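Local coordinates for arginase (Medicago truncatula, PDB 6VSS), which hydrolyses L-arginine to urea and L-ornithine and agmatine to urea and putrescine, using two manganese ions in each subunit of a homohexamer, at residues A91-E102 / A325-E334; V60-L71 / P110-I121. One frame throughout, in Å; residues are numbered along the deposited sequence.

Contact 1 (A91-E102 / A325-E334); sequences AIWCDSTNSTTE and ALVAAKLVRE
Ala91 and Ile92, ending helix 84-92, lie on helix 323-339 with the CA atoms of Ile92 and Ala329 4.8 Å apart; the chain then loops along the same helix, with a type I turn from Cys94 to Thr97. In this α/β arginase fold the loop carries ornithine-binding Asp95, Ser96, Thr97 and Asn98. Small residues permit the close approach: Ala91 CB meets Ala329 CB at 3.7 Å, while Ile92 lays CG1 against the same methyl and crosses Val332 almost perpendicularly.

Arg333 suits its buried place because its guanidinium edge can collect carbonyls from a helix end and the following loop. NH1 and NH2 both donate to Asn98 O (3.3 and 3.2 Å), and NH1 also to Ile92 O (3.2 Å), near the guanidinium plane; a chi3 bend (61°) turns the group toward them. The bonds to Asn98 O fix one ornithine-binding residue's backbone to the helix. Asn98 OD1 accepts from Thr100 N, an Asx turn.

Lys330 extends fully to the anti lone pair of Glu102 OE2 (salt bridge, 2.7 Å) and donates to Pro286 O of a neighbouring subunit; Arg292 salt-bridges OE1. Glu334 OE2 accepts from Glu102 N on its syn lone pair, at 2.8 Å.

Contact 2 (V60-L71 / P110-I121); sequences VAATSSLLGVPL and PRVITNVGDVPI
Leu66 and Ile113 approach through their CD1 methyls (4.2 Å) on one face of a parallel strand pair, 63-69 with 113-118, whose axes differ by 28°. On the other face the CG2 methyl of Thr114 lies against Ser65 OG and against the CG2 methyl of Thr63; these short beta-branched and hydroxyl side chains fit close to the backbone. Thr63 OG1, beside its own backbone N, donates to Arg111 O (2.6 Å), joining strand 63-69 to the turn that precedes strand 113-118.

Midway a beta bulge shifts the register by one residue. Leu66 O accepts from both Val116 N (2.9 Å) and Gly117 N (3.3 Å), and Gly117 suits the distorted backbone there, where a CB would be jammed against the preceding carbonyl oxygen. Asp118 then folds its carboxylate over Gly68, bringing OD1 to 3.2 Å from Gly68 CA; glycine suits this place because OD1 lies almost where a CB would be. A salt bridge from Arg89 engages the same OD1.

At the C-terminal end of the pair, Ile121 begins helix 121-125. Its chi1 of -63° sets CG1 beside the backbone N, against the Pro70 ring, and chi2 of -61° carries CD1 to Val69 CG1 at 4.0 Å, while CG2 meets Leu71 CB.

Strand 113-118 is outermost in the chain's sheet, and strand 63-69 separates it from strand 151-157. Helix 84-92 covers the Leu66 face; helices 25-57 and 131-146 pack on the face bearing Leu67.

Overall arrangement
The centres of contacts 1 and 2 lie 15 Å apart, and the two meet directly: Leu66 of strand 63-69 packs its CD1 against Ile92 CD1 at 3.7 Å and its CD2 against Val332 CG1. Their segments alternate along the chain, since strand 63-69 leads into helix 84-92 and its loop, strand 113-118 follows, and helix 323-339 comes last. In the parallel α/β layout of the arginase fold, contact 2 forms one margin of the eight-stranded sheet; contact 1 joins two helices on its Leu66 side. Leu66 thus links the margin to both helices; the ornithine-binding loop follows the first and meets a neighbouring subunit, where Ser96 O bonds to that subunit's His283.

Contact 1 (A91-E102 / A325-E334)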
# COMPACT_ATOMS: atom_id res chain seq x y z
N ALA B 91 -5.74 0.83 -19.59
CA ALA B 91 -5.83 -0.58 -19.18
C ALA B 91 -6.42 -1.44 -20.31
O ALA B 91 -6.02 -2.58 -20.42
CB ALA B 91 -6.59 -0.69 -17.88
N ILE B 92 -7.32 -0.92 -21.14
CA ILE B 92 -7.86 -1.71 -22.28
C ILE B 92 -6.69 -2.12 -23.15
O ILE B 92 -6.70 -3.24 -23.67
CB ILE B 92 -8.88 -0.92 -23.10
CG1 ILE B 92 -10.21 -0.79 -22.36
CG2 ILE B 92 -9.10 -1.56 -24.46
CD1 ILE B 92 -11.09 0.30 -22.98
N TRP B 93 -5.81 -1.15 -23.39
CA TRP B 93 -4.70 -1.22 -24.36
C TRP B 93 -3.41 -1.53 -23.57
O TRP B 93 -2.37 -1.20 -24.08
CB TRP B 93 -4.79 0.07 -25.21
CG TRP B 93 -5.89 0.01 -26.25
CD1 TRP B 93 -5.95 -0.95 -27.22
CD2 TRP B 93 -7.11 0.81 -26.43
NE1 TRP B 93 -7.10 -0.84 -27.97
CE2 TRP B 93 -7.81 0.25 -27.54
CE3 TRP B 93 -7.72 1.90 -25.78
CZ2 TRP B 93 -9.03 0.77 -28.02
CZ3 TRP B 93 -8.93 2.41 -26.24
CH2 TRP B 93 -9.59 1.83 -27.33
N CYS B 94 -3.47 -2.30 -22.45
CA CYS B 94 -2.37 -2.59 -21.46
C CYS B 94 -1.46 -3.78 -21.84
O CYS B 94 -1.99 -4.86 -22.24
CB CYS B 94 -2.92 -2.91 -20.07
SG CYS B 94 -1.78 -3.79 -18.94
N ASP B 95 -0.16 -3.67 -21.60
CA ASP B 95 0.86 -4.64 -22.08
C ASP B 95 0.68 -6.09 -21.57
O ASP B 95 1.18 -7.00 -22.25
CB ASP B 95 2.28 -4.12 -21.82
CG ASP B 95 3.38 -5.15 -21.97
OD1 ASP B 95 3.35 -6.15 -21.22
OD2 ASP B 95 4.26 -4.95 -22.83
N SER B 96 0.02 -6.29 -20.43
CA SER B 96 -0.07 -7.62 -19.77
C SER B 96 -1.21 -8.47 -20.39
O SER B 96 -1.23 -9.70 -20.13
CB SER B 96 -0.18 -7.47 -18.23
OG SER B 96 -1.49 -7.10 -17.76
N THR B 97 -2.07 -7.86 -21.22
CA THR B 97 -3.32 -8.42 -21.79
C THR B 97 -3.14 -8.67 -23.30
O THR B 97 -2.44 -7.85 -23.93
CB THR B 97 -4.46 -7.43 -21.50
OG1 THR B 97 -4.36 -6.25 -22.29
CG2 THR B 97 -4.48 -6.99 -20.06
N ASN B 98 -3.69 -9.73 -23.91
CA ASN B 98 -3.75 -9.77 -25.40
C ASN B 98 -4.96 -8.92 -25.79
O ASN B 98 -5.60 -8.39 -24.90
CB ASN B 98 -3.76 -11.16 -26.05
CG ASN B 98 -4.80 -12.08 -25.46
OD1 ASN B 98 -5.98 -11.73 -25.41
ND2 ASN B 98 -4.36 -13.24 -24.98
N SER B 99 -5.21 -8.77 -27.07
CA SER B 99 -6.28 -7.90 -27.60
C SER B 99 -7.47 -8.75 -28.06
O SER B 99 -8.20 -8.25 -28.90
CB SER B 99 -5.73 -7.07 -28.71
OG SER B 99 -5.66 -7.86 -29.90
N THR B 100 -7.69 -9.94 -27.50
CA THR B 100 -8.89 -10.79 -27.80
C THR B 100 -9.85 -10.84 -26.60
O THR B 100 -9.41 -11.12 -25.49
CB THR B 100 -8.50 -12.21 -28.27
OG1 THR B 100 -7.53 -12.06 -29.30
CG2 THR B 100 -9.68 -13.00 -28.78
N THR B 101 -11.15 -10.57 -26.83
CA THR B 101 -12.21 -10.69 -25.82
C THR B 101 -12.43 -12.18 -25.56
O THR B 101 -11.93 -12.98 -26.31
CB THR B 101 -13.50 -9.98 -26.25
OG1 THR B 101 -14.19 -10.78 -27.21
CG2 THR B 101 -13.21 -8.58 -26.73
N GLU B 102 -13.14 -12.48 -24.47
CA GLU B 102 -13.31 -13.84 -23.92
C GLU B 102 -13.93 -14.70 -25.00
O GLU B 102 -13.47 -15.87 -25.16
CB GLU B 102 -14.14 -13.82 -22.64
CG GLU B 102 -13.34 -13.46 -21.40
CD GLU B 102 -13.78 -14.17 -20.12
OE1 GLU B 102 -14.78 -14.87 -20.16
OE2 GLU B 102 -13.11 -14.01 -19.09
N ALA B 325 -8.67 -0.67 -12.53
CA ALA B 325 -8.58 -0.16 -13.91
C ALA B 325 -8.76 -1.33 -14.89
O ALA B 325 -9.52 -1.22 -15.88
CB ALA B 325 -7.28 0.58 -14.13
N LEU B 326 -8.06 -2.43 -14.60
CA LEU B 326 -8.12 -3.68 -15.40
C LEU B 326 -9.53 -4.26 -15.34
O LEU B 326 -10.05 -4.64 -16.40
CB LEU B 326 -7.10 -4.68 -14.84
CG LEU B 326 -5.67 -4.51 -15.37
CD1 LEU B 326 -4.75 -5.56 -14.78
CD2 LEU B 326 -5.65 -4.56 -16.89
N VAL B 327 -10.14 -4.29 -14.15
CA VAL B 327 -11.52 -4.78 -14.04
C VAL B 327 -12.46 -3.91 -14.94
O VAL B 327 -13.29 -4.42 -15.72
CB VAL B 327 -11.91 -4.81 -12.54
CG1 VAL B 327 -13.39 -4.87 -12.35
CG2 VAL B 327 -11.19 -5.92 -11.76
N ALA B 328 -12.43 -2.62 -14.79
CA ALA B 328 -13.27 -1.71 -15.60
C ALA B 328 -12.97 -1.94 -17.11
O ALA B 328 -13.90 -1.98 -17.90
CB ALA B 328 -12.97 -0.32 -15.13
N ALA B 329 -11.70 -2.08 -17.49
CA ALA B 329 -11.24 -2.24 -18.89
C ALA B 329 -11.81 -3.54 -19.47
O ALA B 329 -12.42 -3.50 -20.55
CB ALA B 329 -9.75 -2.20 -18.95
N LYS B 330 -11.80 -4.63 -18.68
CA LYS B 330 -12.40 -5.91 -19.08
C LYS B 330 -13.93 -5.82 -19.19
O LYS B 330 -14.47 -6.40 -20.10
CB LYS B 330 -11.99 -7.03 -18.14
CG LYS B 330 -12.45 -8.38 -18.68
CD LYS B 330 -11.68 -9.59 -18.19
CE LYS B 330 -12.23 -10.88 -18.81
NZ LYS B 330 -11.34 -12.03 -18.56
N LEU B 331 -14.61 -5.14 -18.27
CA LEU B 331 -16.07 -4.84 -18.44
C LEU B 331 -16.29 -4.09 -19.75
O LEU B 331 -17.22 -4.46 -20.47
CB LEU B 331 -16.66 -4.10 -17.24
CG LEU B 331 -16.53 -4.84 -15.90
CD1 LEU B 331 -16.87 -3.92 -14.75
CD2 LEU B 331 -17.41 -6.08 -15.88
N VAL B 332 -15.46 -3.11 -20.08
CA VAL B 332 -15.61 -2.33 -21.35
C VAL B 332 -15.40 -3.29 -22.53
O VAL B 332 -16.20 -3.24 -23.48
CB VAL B 332 -14.67 -1.11 -21.44
CG1 VAL B 332 -14.92 -0.32 -22.70
CG2 VAL B 332 -14.93 -0.14 -20.29
N ARG B 333 -14.38 -4.13 -22.47
CA ARG B 333 -14.03 -5.04 -23.60
C ARG B 333 -15.19 -6.01 -23.85
O ARG B 333 -15.58 -6.20 -24.99
CB ARG B 333 -12.73 -5.80 -23.32
CG ARG B 333 -11.50 -4.93 -23.55
CD ARG B 333 -10.30 -5.36 -22.71
NE ARG B 333 -9.91 -6.73 -23.03
CZ ARG B 333 -8.69 -7.14 -23.35
NH1 ARG B 333 -7.69 -6.29 -23.45
NH2 ARG B 333 -8.52 -8.41 -23.69
N GLU B 334 -15.78 -6.56 -22.81
CA GLU B 334 -16.80 -7.58 -23.01
C GLU B 334 -18.11 -6.89 -23.41
O GLU B 334 -18.85 -7.46 -24.19
CB GLU B 334 -16.82 -8.41 -21.76
CG GLU B 334 -15.50 -9.12 -21.51
CD GLU B 334 -15.15 -10.20 -22.53
OE1 GLU B 334 -16.06 -10.90 -23.01
OE2 GLU B 334 -13.97 -10.29 -22.86
O HOH W 1 -16.08 -11.62 -25.66

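Contact 2 (V60-L71 / P110-I121)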
# COMPACT_ATOMS: atom_id res chain seq x y z
N VAL B 60 -19.30 -4.32 -41.26
CA VAL B 60 -19.53 -3.79 -39.89
C VAL B 60 -20.92 -3.18 -39.84
O VAL B 60 -21.24 -2.33 -40.68
CB VAL B 60 -18.47 -2.75 -39.51
CG1 VAL B 60 -18.41 -1.61 -40.52
CG2 VAL B 60 -18.70 -2.23 -38.10
N ALA B 61 -21.70 -3.64 -38.88
CA ALA B 61 -23.06 -3.17 -38.59
C ALA B 61 -22.99 -2.23 -37.39
O ALA B 61 -23.80 -1.31 -37.36
CB ALA B 61 -23.95 -4.35 -38.29
N ALA B 62 -22.09 -2.46 -36.44
CA ALA B 62 -21.98 -1.57 -35.26
C ALA B 62 -20.58 -1.62 -34.68
O ALA B 62 -19.93 -2.72 -34.70
CB ALA B 62 -23.03 -1.90 -34.21
N THR B 63 -20.13 -0.45 -34.20
CA THR B 63 -18.82 -0.29 -33.52
C THR B 63 -18.99 0.45 -32.19
O THR B 63 -19.43 1.63 -32.14
CB THR B 63 -17.81 0.32 -34.50
OG1 THR B 63 -17.57 -0.65 -35.53
CG2 THR B 63 -16.52 0.72 -33.81
N SER B 64 -18.60 -0.24 -31.12
CA SER B 64 -18.55 0.31 -29.75
C SER B 64 -17.49 1.43 -29.76
O SER B 64 -16.31 1.17 -30.12
CB SER B 64 -18.27 -0.79 -28.70
OG SER B 64 -19.29 -1.76 -28.64
N SER B 65 -17.90 2.63 -29.39
CA SER B 65 -17.17 3.91 -29.51
C SER B 65 -17.10 4.59 -28.14
O SER B 65 -18.18 4.92 -27.55
CB SER B 65 -17.83 4.75 -30.55
OG SER B 65 -17.98 3.93 -31.70
N LEU B 66 -15.87 4.68 -27.58
CA LEU B 66 -15.67 5.18 -26.22
C LEU B 66 -15.86 6.68 -26.24
O LEU B 66 -15.13 7.38 -26.93
CB LEU B 66 -14.28 4.78 -25.74
CG LEU B 66 -13.98 3.29 -25.86
CD1 LEU B 66 -12.72 2.90 -25.10
CD2 LEU B 66 -15.15 2.51 -25.35
N LEU B 67 -16.78 7.16 -25.42
CA LEU B 67 -16.94 8.59 -25.05
C LEU B 67 -16.77 8.71 -23.54
O LEU B 67 -17.59 8.12 -22.80
CB LEU B 67 -18.31 9.05 -25.56
CG LEU B 67 -18.64 10.52 -25.34
CD1 LEU B 67 -17.94 11.38 -26.39
CD2 LEU B 67 -20.14 10.76 -25.35
N GLY B 68 -15.68 9.34 -23.12
CA GLY B 68 -15.40 9.74 -21.74
C GLY B 68 -16.25 10.92 -21.30
O GLY B 68 -16.42 11.91 -22.09
N VAL B 69 -16.81 10.79 -20.09
CA VAL B 69 -17.48 11.90 -19.37
C VAL B 69 -16.87 11.93 -17.97
O VAL B 69 -17.38 11.29 -17.05
CB VAL B 69 -19.00 11.71 -19.38
CG1 VAL B 69 -19.70 12.92 -18.79
CG2 VAL B 69 -19.51 11.40 -20.79
N PRO B 70 -15.68 12.61 -17.87
CA PRO B 70 -14.92 12.72 -16.62
C PRO B 70 -15.53 13.74 -15.65
O PRO B 70 -15.04 14.80 -15.51
CB PRO B 70 -13.55 13.18 -17.13
CG PRO B 70 -13.90 14.00 -18.37
CD PRO B 70 -15.01 13.23 -19.02
N LEU B 71 -16.64 13.35 -15.03
CA LEU B 71 -17.49 14.14 -14.12
C LEU B 71 -17.65 13.37 -12.81
O LEU B 71 -18.10 12.19 -12.83
CB LEU B 71 -18.81 14.32 -14.85
CG LEU B 71 -19.85 15.16 -14.14
CD1 LEU B 71 -20.85 15.66 -15.16
CD2 LEU B 71 -20.52 14.37 -13.02
N PRO B 110 -10.52 -2.00 -35.36
CA PRO B 110 -11.27 -0.81 -35.00
C PRO B 110 -12.78 -0.95 -35.08
O PRO B 110 -13.48 -0.18 -34.44
CB PRO B 110 -10.85 0.23 -36.04
CG PRO B 110 -9.49 -0.23 -36.45
CD PRO B 110 -9.58 -1.73 -36.45
N ARG B 111 -13.27 -1.94 -35.82
CA ARG B 111 -14.72 -2.12 -36.00
C ARG B 111 -15.27 -2.77 -34.72
O ARG B 111 -16.43 -2.73 -34.50
CB ARG B 111 -14.97 -2.98 -37.23
CG ARG B 111 -14.47 -2.35 -38.52
CD ARG B 111 -14.61 -3.34 -39.67
NE ARG B 111 -13.75 -4.48 -39.46
CZ ARG B 111 -13.49 -5.41 -40.37
NH1 ARG B 111 -14.03 -5.33 -41.58
NH2 ARG B 111 -12.70 -6.43 -40.06
N VAL B 112 -14.41 -3.36 -33.92
CA VAL B 112 -14.81 -3.96 -32.62
C VAL B 112 -14.84 -2.87 -31.55
O VAL B 112 -15.75 -2.88 -30.73
CB VAL B 112 -13.87 -5.09 -32.24
CG1 VAL B 112 -14.28 -5.67 -30.90
CG2 VAL B 112 -13.87 -6.14 -33.33
N ILE B 113 -13.84 -2.01 -31.51
CA ILE B 113 -13.80 -0.95 -30.46
C ILE B 113 -12.93 0.21 -30.93
O ILE B 113 -11.88 -0.02 -31.54
CB ILE B 113 -13.36 -1.52 -29.10
CG1 ILE B 113 -13.63 -0.51 -27.99
CG2 ILE B 113 -11.88 -1.95 -29.17
CD1 ILE B 113 -13.17 -0.99 -26.65
N THR B 114 -13.38 1.43 -30.66
CA THR B 114 -12.62 2.62 -31.04
C THR B 114 -12.81 3.68 -29.96
O THR B 114 -13.91 3.77 -29.38
CB THR B 114 -13.06 3.01 -32.46
OG1 THR B 114 -12.12 3.94 -32.96
CG2 THR B 114 -14.39 3.71 -32.52
N ASN B 115 -11.83 4.56 -29.80
CA ASN B 115 -11.92 5.72 -28.89
C ASN B 115 -12.41 6.94 -29.67
O ASN B 115 -11.81 7.24 -30.68
CB ASN B 115 -10.58 6.03 -28.24
CG ASN B 115 -10.71 7.13 -27.21
OD1 ASN B 115 -11.75 7.29 -26.55
ND2 ASN B 115 -9.68 7.93 -27.07
N VAL B 116 -13.41 7.65 -29.19
CA VAL B 116 -13.80 8.97 -29.75
C VAL B 116 -13.10 10.03 -28.91
O VAL B 116 -12.20 10.69 -29.42
CB VAL B 116 -15.33 9.16 -29.78
CG1 VAL B 116 -15.72 10.62 -30.00
CG2 VAL B 116 -15.99 8.27 -30.82
N GLY B 117 -13.39 10.08 -27.60
CA GLY B 117 -12.63 10.93 -26.67
C GLY B 117 -13.46 11.37 -25.48
O GLY B 117 -14.45 10.73 -25.21
N ASP B 118 -13.00 12.39 -24.76
CA ASP B 118 -13.54 12.81 -23.47
C ASP B 118 -14.23 14.14 -23.72
O ASP B 118 -13.65 15.01 -24.37
CB ASP B 118 -12.43 12.90 -22.42
CG ASP B 118 -11.91 11.57 -21.95
OD1 ASP B 118 -12.34 10.54 -22.47
OD2 ASP B 118 -11.09 11.57 -21.05
N VAL B 119 -15.46 14.28 -23.24
CA VAL B 119 -16.09 15.61 -23.04
C VAL B 119 -15.30 16.32 -21.95
O VAL B 119 -15.27 15.82 -20.82
CB VAL B 119 -17.56 15.51 -22.61
CG1 VAL B 119 -18.13 16.91 -22.34
CG2 VAL B 119 -18.38 14.73 -23.63
N PRO B 120 -14.73 17.52 -22.24
CA PRO B 120 -13.93 18.30 -21.28
C PRO B 120 -14.75 19.02 -20.21
O PRO B 120 -14.95 20.28 -20.23
CB PRO B 120 -13.21 19.30 -22.20
CG PRO B 120 -14.17 19.52 -23.33
CD PRO B 120 -14.85 18.18 -23.55
N ILE B 121 -15.22 18.21 -19.27
CA ILE B 121 -16.18 18.61 -18.21
C ILE B 121 -15.58 19.76 -17.39
O ILE B 121 -16.27 20.80 -17.19
CB ILE B 121 -16.52 17.38 -17.34
CG1 ILE B 121 -17.22 16.29 -18.16
CG2 ILE B 121 -17.36 17.81 -16.14
CD1 ILE B 121 -18.55 16.74 -18.77
O HOH W 2 -13.08 7.90 -24.36